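Local coordinates for protein N-acetylglucosaminidase (Paenibacillus barengoltzii, PDB 6INX) that probably hydrolyses N-acetylglucosamine-containing glycans or chitooligosaccharides, as a glycoside hydrolase of family 18 built on a TIM barrel, at residues Phe209-Ser212 with Val213-Val217; Asn246-Arg249 with Gly250-Met254; Tyr261-Phe265 with Thr266-Ala270; Tyr272-Asn276 with Gly277-Tyr281; Ser299-Glu303 with Met304-Tyr308. One frame throughout, in Å; residues are numbered along the deposited sequence.

Contact 1 of 5, residues Phe209-Ser212 with Val213-Val217; sequences FRIS and VDASV
S212 caps the helix that opens at V213 with two bonds to its first turn, one from the side chain and one from the backbone. As the N-cap residue of helix 213-222, it offers OG to the amide of A215: S212 OG lies 3.0 Å from A215 N, and the N-H...O angle of 167° makes the bond nearly straight. Its hydroxyl sits between its own backbone N and carbonyl carbon (chi1 64°), which turns OG toward the amides of the first turn. The carbonyl takes the next amide, S216 N to S212 O at 2.9 Å, the first regular helical bond. T203 is a second hydrogen-bond partner of S212 OG, whereas S212 N is buried without a partner in the model. With a valine in place of S212, the A215 amide would probably lose its side-chain acceptor and T203 its hydroxyl mate. Side-chain ends find their partners farther off: S216 OG bonds to A160 O, D214 OD1 to the hydroxyl of Y312, and R210 forms a salt bridge with D166 of the second subunit. Beside the cap, the end of I211 leans on the first turn, its CD1 4.1 Å from S216 CB and 4.2 Å from A215 CB.

Contact 2 of 5, residues Asn246-Arg249 with Gly250-Met254; sequences NVNR and GLYQM
L251 O is gripped by two side-chain amides, N248 ND2 at 2.9 Å and Q253 NE2 at 3.2 Å, which reach it from opposite faces of the carbonyl plane. The N248 bond, with an N-H...O angle of 157°, spans the turn; the Q253 bond comes from two residues farther on and lies in the plane of its own amide. N248 has CG anti to its backbone N (chi1 -163°), which carries ND2 across to the carbonyl, while a bend at chi2 of -57° folds Q253 back over the turn. In that pose Q253 crosses V247 at about a right angle, with Q253 OE1 3.5 Å from V247 CB. Two backbone bonds close the turn itself: G250 N to V247 O at 2.9 Å and L251 N to N248 O at 3.1 Å. N248, R249 and G250 all have positive phi, in the left-handed helical region, and the two bonds make overlapping turns, V247-G250 and N248-L251. This loop joins strands 237-241 and 260-264. T195 bonds to G250 O and Q253 N, and Y252 packs against E117 of the second subunit. The grip on the L251 carbonyl comes from neutral amide donors and involves no charged side chain.

Contact 3 of 5, residues Tyr261-Phe265 with Thr266-Ala270; sequences YGPDF and TELAA
D264 and E267 meet at the strand-to-helix junction, where D264 is the N-cap of helix 265-272 as strand 260-264 ends; the short axes of strand and helix stand at 71°. From CB of D264 the chain turns between its backbone N and carbonyl carbon (chi1 64°), bringing CG to 4.0 Å from T266 N. Beyond it, OD1 accepts the amide of E267, D264 OD1 to E267 N being 2.9 Å, and meets the donor nearly along its own C-O axis. OD2 receives a water at 2.7 Å, and that water is also hydrogen-bonded to T266 OG1, linking the two side chains, which lie alongside each other. T266 OG1 has further partners in R330 N and C328 O. A leucine in place of D264 would probably cost the E267 amide its side-chain acceptor and the bridging water one mate. The D264 carbonyl takes L268 N, and F265 O takes A269 N with an N-H...O angle of 171°. P263 covers this first turn, crossing L268 at about a right angle. The F265 ring reaches toward R333 and L334 of helix 333-341. At the proline ring, P263 CB touches E267 CB at 3.7 Å and L268 CD2 at 3.9 Å.

Contact 4 of 5, residues Tyr272-Asn276 with Gly277-Tyr281; sequences YIDRN and GFVRY
D274 grips the strand that follows it: R280 N donates to D274 OD1 at 3.0 Å, and an N-H...O angle of 175° makes the bond almost straight, although the donor stands above the carboxylate plane. A water bonded to D274 OD1 at 2.7 Å also donates to R280 O, so the carboxylate is tied to both the amide and the carbonyl of R280. The first torsion of D274, CG beside the backbone N and anti to the carbonyl carbon (chi1 -71°), folds the carboxylate back toward the strand. R280's guanidinium extends elsewhere, its NH2 making a salt bridge with D302.

At the neighbouring turn F278 N bonds to R275 O at 2.9 Å; the return bond from R275 N to F278 O is weak. These ends delimit a type I' turn from R275 to F278, with N276 and G277 at its corners, and a type II turn from Y272 to R275 comes just before it. Together they carry the chain from helix 265-272 into strand 279-283, an outer strand of the five-stranded antiparallel sheet. N276 ND2 reaches back to E271 O.

Aromatic packing covers the turn. The edge of Y272 meets the face of F278 in a T-shaped stack, centroids 5.1 Å apart and planes at 62°, with Y272 CD2 3.7 Å from F278 CE1. R275 O lies at the edge of the F278 ring, in its plane, and Y272 O comes 3.1 Å from F278 CB. Both rings also touch I298 of strand 297-299.

Contact 5 of 5, residues Ser299-Glu303 with Met304-Tyr308; sequences SYDDE and MSIRY
S305 OG stands at the centre of the polar first shell, giving its proton to one group and accepting from another. It donates to D301 OD1 at 2.7 Å, approaching from above the carboxylate plane, and accepts from D302 N, with D302 N to S305 OG at 2.9 Å. The reciprocal bond is S305 N to D302 OD1, also 2.9 Å and nearly straight with an N-H...O angle of 166°. Side chain to amide in both directions is the definition of a capping box, and D302 is the N-cap of helix 303-316. Both groups lie between their backbone N and carbonyl carbon (chi1 67° for D302, 59° for S305), the setting that lets each reach the other's amide. Backbone bonds begin the helix, I306 N to D302 O at 2.9 Å and R307 N to E303 O at 3.0 Å. Around the D302 carbonyl the I306 side chain closes in, CG1 3.2 Å from D302 O.

The second shell positions the carboxylates. D301 OD2 is held by K309 NZ and A235 N, and D302 OD2 by R280 NH2; E303 OE2 reaches R333 NE on helix 333-341. Two acidic side chains near the helix start would probably be favoured by the helix dipole and by the basic partners, and the chemistry implies a helix start whose amides find acceptors and whose buried carboxylates find donors and basic partners.

Overall arrangement
Along the chain the five contacts come in series; none nests in or crosses another. Contact 1 ends a loop after barrel strand 179-183 and starts helix 213-222. Contact 2 turns the loop between strands 237-241 and 260-264, its nearest atoms about 6 Å from contact 1; both touch the second subunit. Contact 3 leads strand 260-264 into helix 265-272, and contact 4 takes the chain on into strand 279-283, these strands being the outermost of the antiparallel sheet. Contact 5 leaves strand 297-299 of that sheet for helix 303-316. Contact 4 meets contact 2 at R249 and Y281, contact 3 at P263 and Y272, and contact 5 at R280 and D302; F265 and L268 join contact 3 to Y300.

Contact 1 of 5, residues Phe209-Ser212 with Val213-Val217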
# COMPACT_ATOMS: atom_id res chain seq x y z
N PHE A 209 -3.00 -1.15 -5.25
CA PHE A 209 -3.11 -1.63 -3.89
C PHE A 209 -3.68 -3.04 -3.95
O PHE A 209 -4.62 -3.30 -4.70
CB PHE A 209 -4.01 -0.69 -3.09
CG PHE A 209 -3.44 0.70 -2.96
CD1 PHE A 209 -2.64 1.02 -1.87
CD2 PHE A 209 -3.68 1.66 -3.92
CE1 PHE A 209 -2.09 2.29 -1.75
CE2 PHE A 209 -3.13 2.93 -3.80
CZ PHE A 209 -2.34 3.24 -2.71
N ARG A 210 -3.07 -3.97 -3.21
CA ARG A 210 -3.31 -5.40 -3.43
C ARG A 210 -4.09 -6.08 -2.32
O ARG A 210 -4.26 -7.30 -2.37
CB ARG A 210 -1.99 -6.14 -3.70
CG ARG A 210 -1.11 -5.48 -4.78
CD ARG A 210 -1.82 -5.34 -6.13
NE ARG A 210 -2.12 -6.64 -6.72
CZ ARG A 210 -3.07 -6.83 -7.63
NH1 ARG A 210 -3.82 -5.82 -8.05
NH2 ARG A 210 -3.28 -8.06 -8.10
N ILE A 211 -4.59 -5.34 -1.33
CA ILE A 211 -5.29 -5.94 -0.20
C ILE A 211 -6.74 -6.26 -0.56
O ILE A 211 -7.33 -5.69 -1.48
CB ILE A 211 -5.17 -5.03 1.04
CG1 ILE A 211 -5.50 -5.78 2.35
CG2 ILE A 211 -6.06 -3.81 0.88
CD1 ILE A 211 -4.63 -6.99 2.64
N SER A 212 -7.31 -7.20 0.19
CA SER A 212 -8.68 -7.69 0.03
C SER A 212 -8.95 -8.57 1.24
O SER A 212 -8.03 -8.88 2.01
CB SER A 212 -8.85 -8.49 -1.27
OG SER A 212 -8.05 -9.67 -1.24
N VAL A 213 -10.21 -8.99 1.41
CA VAL A 213 -10.52 -9.99 2.44
C VAL A 213 -9.64 -11.22 2.26
O VAL A 213 -9.00 -11.70 3.20
CB VAL A 213 -12.01 -10.38 2.40
CG1 VAL A 213 -12.25 -11.60 3.32
CG2 VAL A 213 -12.92 -9.23 2.77
N ASP A 214 -9.61 -11.74 1.03
CA ASP A 214 -8.87 -12.96 0.75
C ASP A 214 -7.38 -12.78 1.05
O ASP A 214 -6.76 -13.63 1.69
CB ASP A 214 -9.13 -13.33 -0.72
CG ASP A 214 -8.38 -14.57 -1.18
OD1 ASP A 214 -8.48 -15.64 -0.53
OD2 ASP A 214 -7.72 -14.46 -2.24
N ALA A 215 -6.80 -11.66 0.61
CA ALA A 215 -5.38 -11.45 0.87
C ALA A 215 -5.11 -11.26 2.36
O ALA A 215 -4.08 -11.71 2.87
CB ALA A 215 -4.85 -10.25 0.08
N SER A 216 -6.04 -10.62 3.08
CA SER A 216 -5.88 -10.40 4.52
C SER A 216 -5.94 -11.72 5.28
O SER A 216 -5.08 -11.99 6.13
CB SER A 216 -6.94 -9.40 5.01
OG SER A 216 -6.81 -9.18 6.41
N VAL A 217 -6.95 -12.54 4.99
CA VAL A 217 -7.04 -13.86 5.60
C VAL A 217 -5.76 -14.65 5.38
O VAL A 217 -5.18 -15.22 6.31
CB VAL A 217 -8.28 -14.61 5.07
CG1 VAL A 217 -8.28 -16.06 5.55
CG2 VAL A 217 -9.57 -13.88 5.49

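Contact 2 of 5, residues Asn246-Arg249 with Gly250-Met254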
# COMPACT_ATOMS: atom_id res chain seq x y z
N ASN A 246 -13.48 10.67 -15.52
CA ASN A 246 -14.50 9.77 -16.04
C ASN A 246 -13.85 8.75 -16.98
O ASN A 246 -14.02 8.76 -18.20
CB ASN A 246 -15.60 10.57 -16.74
CG ASN A 246 -16.81 9.73 -17.09
OD1 ASN A 246 -16.91 8.56 -16.73
ND2 ASN A 246 -17.74 10.34 -17.82
N VAL A 247 -13.09 7.85 -16.37
CA VAL A 247 -12.35 6.81 -17.07
C VAL A 247 -12.52 5.51 -16.28
O VAL A 247 -12.47 5.53 -15.05
CB VAL A 247 -10.85 7.18 -17.15
CG1 VAL A 247 -10.06 6.05 -17.81
CG2 VAL A 247 -10.65 8.49 -17.90
N ASN A 248 -12.75 4.40 -16.98
CA ASN A 248 -12.85 3.09 -16.33
C ASN A 248 -13.94 3.06 -15.25
O ASN A 248 -13.80 2.37 -14.24
CB ASN A 248 -11.50 2.65 -15.74
CG ASN A 248 -11.45 1.16 -15.43
OD1 ASN A 248 -11.95 0.33 -16.19
ND2 ASN A 248 -10.83 0.81 -14.29
N ARG A 249 -15.03 3.81 -15.47
CA ARG A 249 -16.15 3.88 -14.52
C ARG A 249 -15.70 4.37 -13.15
O ARG A 249 -16.29 4.01 -12.13
CB ARG A 249 -16.91 2.56 -14.41
CG ARG A 249 -17.46 2.04 -15.74
CD ARG A 249 -17.90 0.60 -15.60
NE ARG A 249 -17.90 -0.07 -16.90
CZ ARG A 249 -16.84 -0.66 -17.43
NH1 ARG A 249 -15.69 -0.68 -16.77
NH2 ARG A 249 -16.93 -1.24 -18.62
N GLY A 250 -14.66 5.21 -13.12
CA GLY A 250 -14.16 5.78 -11.89
C GLY A 250 -13.21 4.90 -11.10
O GLY A 250 -12.68 5.36 -10.08
N LEU A 251 -13.00 3.65 -11.51
CA LEU A 251 -12.25 2.67 -10.74
C LEU A 251 -10.76 2.78 -11.04
O LEU A 251 -10.36 2.80 -12.21
CB LEU A 251 -12.77 1.27 -11.06
CG LEU A 251 -12.18 0.10 -10.27
CD1 LEU A 251 -12.54 0.20 -8.80
CD2 LEU A 251 -12.68 -1.22 -10.83
N TYR A 252 -9.95 2.89 -9.99
CA TYR A 252 -8.49 3.00 -10.11
C TYR A 252 -8.08 4.30 -10.79
O TYR A 252 -7.17 4.34 -11.61
CB TYR A 252 -7.83 1.75 -10.74
CG TYR A 252 -8.34 0.48 -10.11
CD1 TYR A 252 -8.57 0.41 -8.74
CD2 TYR A 252 -8.63 -0.63 -10.88
CE1 TYR A 252 -9.05 -0.74 -8.16
CE2 TYR A 252 -9.11 -1.79 -10.29
CZ TYR A 252 -9.32 -1.82 -8.93
OH TYR A 252 -9.82 -2.96 -8.32
N GLN A 253 -8.78 5.38 -10.43
CA GLN A 253 -8.52 6.72 -10.91
C GLN A 253 -8.02 7.59 -9.75
O GLN A 253 -8.29 7.32 -8.58
CB GLN A 253 -9.80 7.35 -11.46
CG GLN A 253 -10.43 6.56 -12.60
CD GLN A 253 -9.48 6.35 -13.75
OE1 GLN A 253 -8.90 7.30 -14.28
NE2 GLN A 253 -9.28 5.09 -14.12
N MET A 254 -7.32 8.66 -10.10
CA MET A 254 -6.73 9.52 -9.10
C MET A 254 -7.66 10.69 -8.79
O MET A 254 -8.12 11.40 -9.69
CB MET A 254 -5.37 10.06 -9.57
CG MET A 254 -4.58 10.74 -8.44
SD MET A 254 -3.17 11.69 -9.02
CE MET A 254 -1.92 10.41 -9.06

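Contact 3 of 5, residues Tyr261-Phe265 with Thr266-Ala270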
# COMPACT_ATOMS: atom_id res chain seq x y z
N TYR A 261 -15.22 9.15 4.32
CA TYR A 261 -16.48 8.44 4.47
C TYR A 261 -17.49 8.92 3.45
O TYR A 261 -17.61 10.12 3.18
CB TYR A 261 -17.05 8.66 5.87
CG TYR A 261 -16.35 7.86 6.94
CD1 TYR A 261 -16.43 6.48 6.97
CD2 TYR A 261 -15.61 8.50 7.92
CE1 TYR A 261 -15.79 5.75 7.95
CE2 TYR A 261 -14.96 7.79 8.90
CZ TYR A 261 -15.05 6.42 8.92
OH TYR A 261 -14.41 5.71 9.90
N GLY A 262 -18.22 7.98 2.87
CA GLY A 262 -19.34 8.31 2.03
C GLY A 262 -20.62 8.06 2.79
O GLY A 262 -20.64 7.90 4.01
N PRO A 263 -21.73 8.02 2.06
CA PRO A 263 -23.02 7.76 2.70
C PRO A 263 -23.05 6.38 3.36
O PRO A 263 -22.41 5.43 2.91
CB PRO A 263 -24.01 7.84 1.54
CG PRO A 263 -23.30 8.65 0.48
CD PRO A 263 -21.85 8.31 0.62
N ASP A 264 -23.82 6.28 4.45
CA ASP A 264 -24.09 4.95 4.98
C ASP A 264 -25.06 4.20 4.07
O ASP A 264 -25.61 4.76 3.11
CB ASP A 264 -24.56 5.00 6.44
CG ASP A 264 -25.89 5.70 6.63
OD1 ASP A 264 -26.64 5.93 5.67
OD2 ASP A 264 -26.20 6.03 7.80
N PHE A 265 -25.28 2.92 4.36
CA PHE A 265 -26.12 2.14 3.47
C PHE A 265 -27.54 2.68 3.40
O PHE A 265 -28.17 2.65 2.34
CB PHE A 265 -26.11 0.65 3.81
CG PHE A 265 -26.78 -0.19 2.77
CD1 PHE A 265 -26.12 -0.51 1.59
CD2 PHE A 265 -28.08 -0.62 2.93
CE1 PHE A 265 -26.73 -1.27 0.61
CE2 PHE A 265 -28.70 -1.39 1.95
CZ PHE A 265 -28.02 -1.71 0.79
N THR A 266 -28.08 3.17 4.52
CA THR A 266 -29.39 3.83 4.49
C THR A 266 -29.44 4.90 3.41
O THR A 266 -30.36 4.92 2.58
CB THR A 266 -29.68 4.48 5.85
OG1 THR A 266 -29.51 3.51 6.89
CG2 THR A 266 -31.10 5.04 5.88
N GLU A 267 -28.45 5.79 3.41
CA GLU A 267 -28.42 6.91 2.47
C GLU A 267 -28.11 6.44 1.05
O GLU A 267 -28.63 7.01 0.09
CB GLU A 267 -27.39 7.94 2.93
CG GLU A 267 -27.90 8.84 4.03
CD GLU A 267 -29.28 9.36 3.73
OE1 GLU A 267 -30.25 8.95 4.41
OE2 GLU A 267 -29.40 10.17 2.78
N LEU A 268 -27.25 5.42 0.91
CA LEU A 268 -26.98 4.88 -0.42
C LEU A 268 -28.25 4.32 -1.05
O LEU A 268 -28.54 4.57 -2.23
CB LEU A 268 -25.93 3.77 -0.32
CG LEU A 268 -24.49 4.18 -0.01
CD1 LEU A 268 -23.67 2.94 0.26
CD2 LEU A 268 -23.90 4.99 -1.16
N ALA A 269 -29.01 3.54 -0.28
CA ALA A 269 -30.25 2.99 -0.79
C ALA A 269 -31.23 4.10 -1.14
O ALA A 269 -31.94 4.01 -2.16
CB ALA A 269 -30.85 2.02 0.24
N ALA A 270 -31.27 5.16 -0.34
CA ALA A 270 -32.27 6.20 -0.54
C ALA A 270 -31.91 7.15 -1.68
O ALA A 270 -32.80 7.61 -2.41
CB ALA A 270 -32.46 7.00 0.75
O HOH W 1 -28.35 4.88 8.90

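Contact 4 of 5, residues Tyr272-Asn276 with Gly277-Tyr281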
# COMPACT_ATOMS: atom_id res chain seq x y z
N TYR A 272 -28.52 7.16 -3.72
CA TYR A 272 -27.38 7.00 -4.62
C TYR A 272 -27.45 5.79 -5.53
O TYR A 272 -27.04 5.89 -6.69
CB TYR A 272 -26.07 6.93 -3.81
CG TYR A 272 -25.65 8.24 -3.20
CD1 TYR A 272 -26.18 8.67 -1.99
CD2 TYR A 272 -24.70 9.05 -3.82
CE1 TYR A 272 -25.79 9.87 -1.41
CE2 TYR A 272 -24.30 10.25 -3.25
CZ TYR A 272 -24.84 10.65 -2.05
OH TYR A 272 -24.47 11.84 -1.46
N ILE A 273 -27.91 4.64 -5.05
CA ILE A 273 -27.81 3.42 -5.85
C ILE A 273 -28.77 3.53 -7.02
O ILE A 273 -29.99 3.57 -6.84
CB ILE A 273 -28.09 2.16 -5.01
CG1 ILE A 273 -27.04 2.00 -3.91
CG2 ILE A 273 -28.12 0.93 -5.93
CD1 ILE A 273 -27.36 0.90 -2.91
N ASP A 274 -28.22 3.59 -8.24
CA ASP A 274 -29.01 3.74 -9.47
C ASP A 274 -29.99 4.91 -9.38
O ASP A 274 -31.15 4.81 -9.77
CB ASP A 274 -29.68 2.43 -9.87
CG ASP A 274 -28.69 1.42 -10.38
OD1 ASP A 274 -27.79 1.81 -11.15
OD2 ASP A 274 -28.81 0.22 -10.02
N ARG A 275 -29.49 6.04 -8.89
CA ARG A 275 -30.30 7.23 -8.67
C ARG A 275 -29.41 8.46 -8.74
O ARG A 275 -28.20 8.38 -8.50
CB ARG A 275 -30.97 7.17 -7.29
CG ARG A 275 -32.06 8.21 -7.06
CD ARG A 275 -32.72 7.98 -5.70
NE ARG A 275 -33.03 6.56 -5.53
CZ ARG A 275 -34.22 6.03 -5.79
NH1 ARG A 275 -35.22 6.80 -6.21
NH2 ARG A 275 -34.41 4.73 -5.62
N ASN A 276 -30.01 9.60 -9.10
CA ASN A 276 -29.33 10.89 -9.09
C ASN A 276 -28.06 10.90 -9.94
O ASN A 276 -27.09 11.60 -9.62
CB ASN A 276 -29.04 11.37 -7.66
CG ASN A 276 -30.30 11.84 -6.95
OD1 ASN A 276 -31.01 12.71 -7.44
ND2 ASN A 276 -30.58 11.24 -5.80
N GLY A 277 -28.06 10.13 -11.02
CA GLY A 277 -26.94 10.08 -11.93
C GLY A 277 -25.92 9.00 -11.61
O GLY A 277 -25.03 8.76 -12.43
N PHE A 278 -26.01 8.37 -10.45
CA PHE A 278 -25.06 7.34 -10.05
C PHE A 278 -25.50 5.99 -10.60
O PHE A 278 -26.65 5.58 -10.40
CB PHE A 278 -24.94 7.26 -8.53
CG PHE A 278 -24.19 8.41 -7.92
CD1 PHE A 278 -24.84 9.59 -7.62
CD2 PHE A 278 -22.83 8.31 -7.67
CE1 PHE A 278 -24.16 10.65 -7.07
CE2 PHE A 278 -22.14 9.37 -7.12
CZ PHE A 278 -22.80 10.55 -6.81
N VAL A 279 -24.59 5.32 -11.28
CA VAL A 279 -24.84 3.99 -11.83
C VAL A 279 -24.14 2.96 -10.95
O VAL A 279 -22.97 3.14 -10.58
CB VAL A 279 -24.35 3.90 -13.28
CG1 VAL A 279 -24.61 2.52 -13.84
CG2 VAL A 279 -25.02 4.97 -14.12
N ARG A 280 -24.85 1.88 -10.61
CA ARG A 280 -24.23 0.77 -9.91
C ARG A 280 -23.54 -0.17 -10.90
O ARG A 280 -24.15 -0.61 -11.89
CB ARG A 280 -25.25 -0.00 -9.08
CG ARG A 280 -24.65 -1.23 -8.40
CD ARG A 280 -25.75 -2.10 -7.83
NE ARG A 280 -25.26 -3.23 -7.03
CZ ARG A 280 -24.94 -4.43 -7.52
NH1 ARG A 280 -25.00 -4.67 -8.83
NH2 ARG A 280 -24.54 -5.40 -6.70
N TYR A 281 -22.28 -0.47 -10.62
CA TYR A 281 -21.51 -1.45 -11.34
C TYR A 281 -21.12 -2.58 -10.40
O TYR A 281 -21.04 -2.39 -9.18
CB TYR A 281 -20.26 -0.81 -11.94
CG TYR A 281 -20.60 0.30 -12.90
CD1 TYR A 281 -21.10 0.01 -14.17
CD2 TYR A 281 -20.43 1.63 -12.55
CE1 TYR A 281 -21.42 1.02 -15.05
CE2 TYR A 281 -20.74 2.65 -13.43
CZ TYR A 281 -21.23 2.33 -14.68
OH TYR A 281 -21.55 3.35 -15.55
O HOH W 2 -26.74 0.07 -12.98

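Contact 5 of 5, residues Ser299-Glu303 with Met304-Tyr308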
# COMPACT_ATOMS: atom_id res chain seq x y z
N SER A 299 -17.55 3.27 -2.98
CA SER A 299 -17.33 1.85 -2.74
C SER A 299 -18.15 1.42 -1.53
O SER A 299 -18.15 2.11 -0.51
CB SER A 299 -15.85 1.60 -2.43
OG SER A 299 -15.67 0.32 -1.88
N TYR A 300 -18.79 0.25 -1.60
CA TYR A 300 -19.66 -0.17 -0.50
C TYR A 300 -19.83 -1.69 -0.53
O TYR A 300 -19.35 -2.36 -1.44
CB TYR A 300 -21.00 0.58 -0.54
CG TYR A 300 -21.92 0.22 -1.69
CD1 TYR A 300 -21.58 0.52 -3.00
CD2 TYR A 300 -23.15 -0.38 -1.45
CE1 TYR A 300 -22.42 0.20 -4.05
CE2 TYR A 300 -24.01 -0.70 -2.51
CZ TYR A 300 -23.64 -0.40 -3.80
OH TYR A 300 -24.49 -0.71 -4.85
N ASP A 301 -20.52 -2.21 0.49
CA ASP A 301 -20.97 -3.60 0.58
C ASP A 301 -22.48 -3.62 0.38
O ASP A 301 -23.20 -2.72 0.82
CB ASP A 301 -20.71 -4.15 2.00
CG ASP A 301 -19.62 -5.22 2.06
OD1 ASP A 301 -19.23 -5.80 1.02
OD2 ASP A 301 -19.13 -5.50 3.19
N ASP A 302 -22.97 -4.66 -0.30
CA ASP A 302 -24.42 -4.83 -0.39
C ASP A 302 -24.81 -6.28 -0.11
O ASP A 302 -23.97 -7.07 0.31
CB ASP A 302 -24.97 -4.31 -1.73
CG ASP A 302 -24.51 -5.11 -2.94
OD1 ASP A 302 -23.81 -6.13 -2.79
OD2 ASP A 302 -24.87 -4.73 -4.07
N GLU A 303 -26.08 -6.65 -0.35
CA GLU A 303 -26.47 -8.03 -0.10
C GLU A 303 -25.70 -9.00 -1.00
O GLU A 303 -25.43 -10.14 -0.59
CB GLU A 303 -27.98 -8.20 -0.29
CG GLU A 303 -28.83 -7.29 0.59
CD GLU A 303 -29.22 -5.99 -0.08
OE1 GLU A 303 -28.36 -5.34 -0.72
OE2 GLU A 303 -30.40 -5.61 0.02
N MET A 304 -25.33 -8.56 -2.20
CA MET A 304 -24.62 -9.42 -3.14
C MET A 304 -23.19 -9.71 -2.67
O MET A 304 -22.76 -10.87 -2.61
CB MET A 304 -24.62 -8.75 -4.52
CG MET A 304 -24.21 -9.60 -5.71
SD MET A 304 -24.46 -8.70 -7.27
CE MET A 304 -26.25 -8.72 -7.40
N SER A 305 -22.45 -8.67 -2.29
CA SER A 305 -21.09 -8.90 -1.80
C SER A 305 -21.10 -9.63 -0.46
O SER A 305 -20.24 -10.47 -0.20
CB SER A 305 -20.32 -7.58 -1.72
OG SER A 305 -20.96 -6.65 -0.86
N ILE A 306 -22.09 -9.34 0.39
CA ILE A 306 -22.20 -10.06 1.66
C ILE A 306 -22.43 -11.56 1.42
O ILE A 306 -21.81 -12.40 2.08
CB ILE A 306 -23.27 -9.41 2.56
CG1 ILE A 306 -22.74 -8.09 3.12
CG2 ILE A 306 -23.69 -10.35 3.68
CD1 ILE A 306 -23.81 -7.28 3.86
N ARG A 307 -23.31 -11.92 0.47
CA ARG A 307 -23.48 -13.36 0.20
C ARG A 307 -22.17 -13.99 -0.23
O ARG A 307 -21.84 -15.09 0.20
CB ARG A 307 -24.58 -13.64 -0.85
CG ARG A 307 -24.68 -15.10 -1.41
CD ARG A 307 -25.11 -15.99 -0.25
NE ARG A 307 -25.30 -17.39 -0.56
CZ ARG A 307 -26.49 -18.00 -0.63
NH1 ARG A 307 -27.63 -17.34 -0.40
NH2 ARG A 307 -26.53 -19.32 -0.89
N TYR A 308 -21.41 -13.31 -1.09
CA TYR A 308 -20.12 -13.85 -1.49
C TYR A 308 -19.18 -13.99 -0.30
O TYR A 308 -18.45 -14.98 -0.19
CB TYR A 308 -19.48 -12.99 -2.59
CG TYR A 308 -19.96 -13.31 -3.99
CD1 TYR A 308 -19.53 -14.46 -4.64
CD2 TYR A 308 -20.82 -12.45 -4.66
CE1 TYR A 308 -19.96 -14.76 -5.93
CE2 TYR A 308 -21.26 -12.74 -5.96
CZ TYR A 308 -20.83 -13.90 -6.57
OH TYR A 308 -21.25 -14.20 -7.86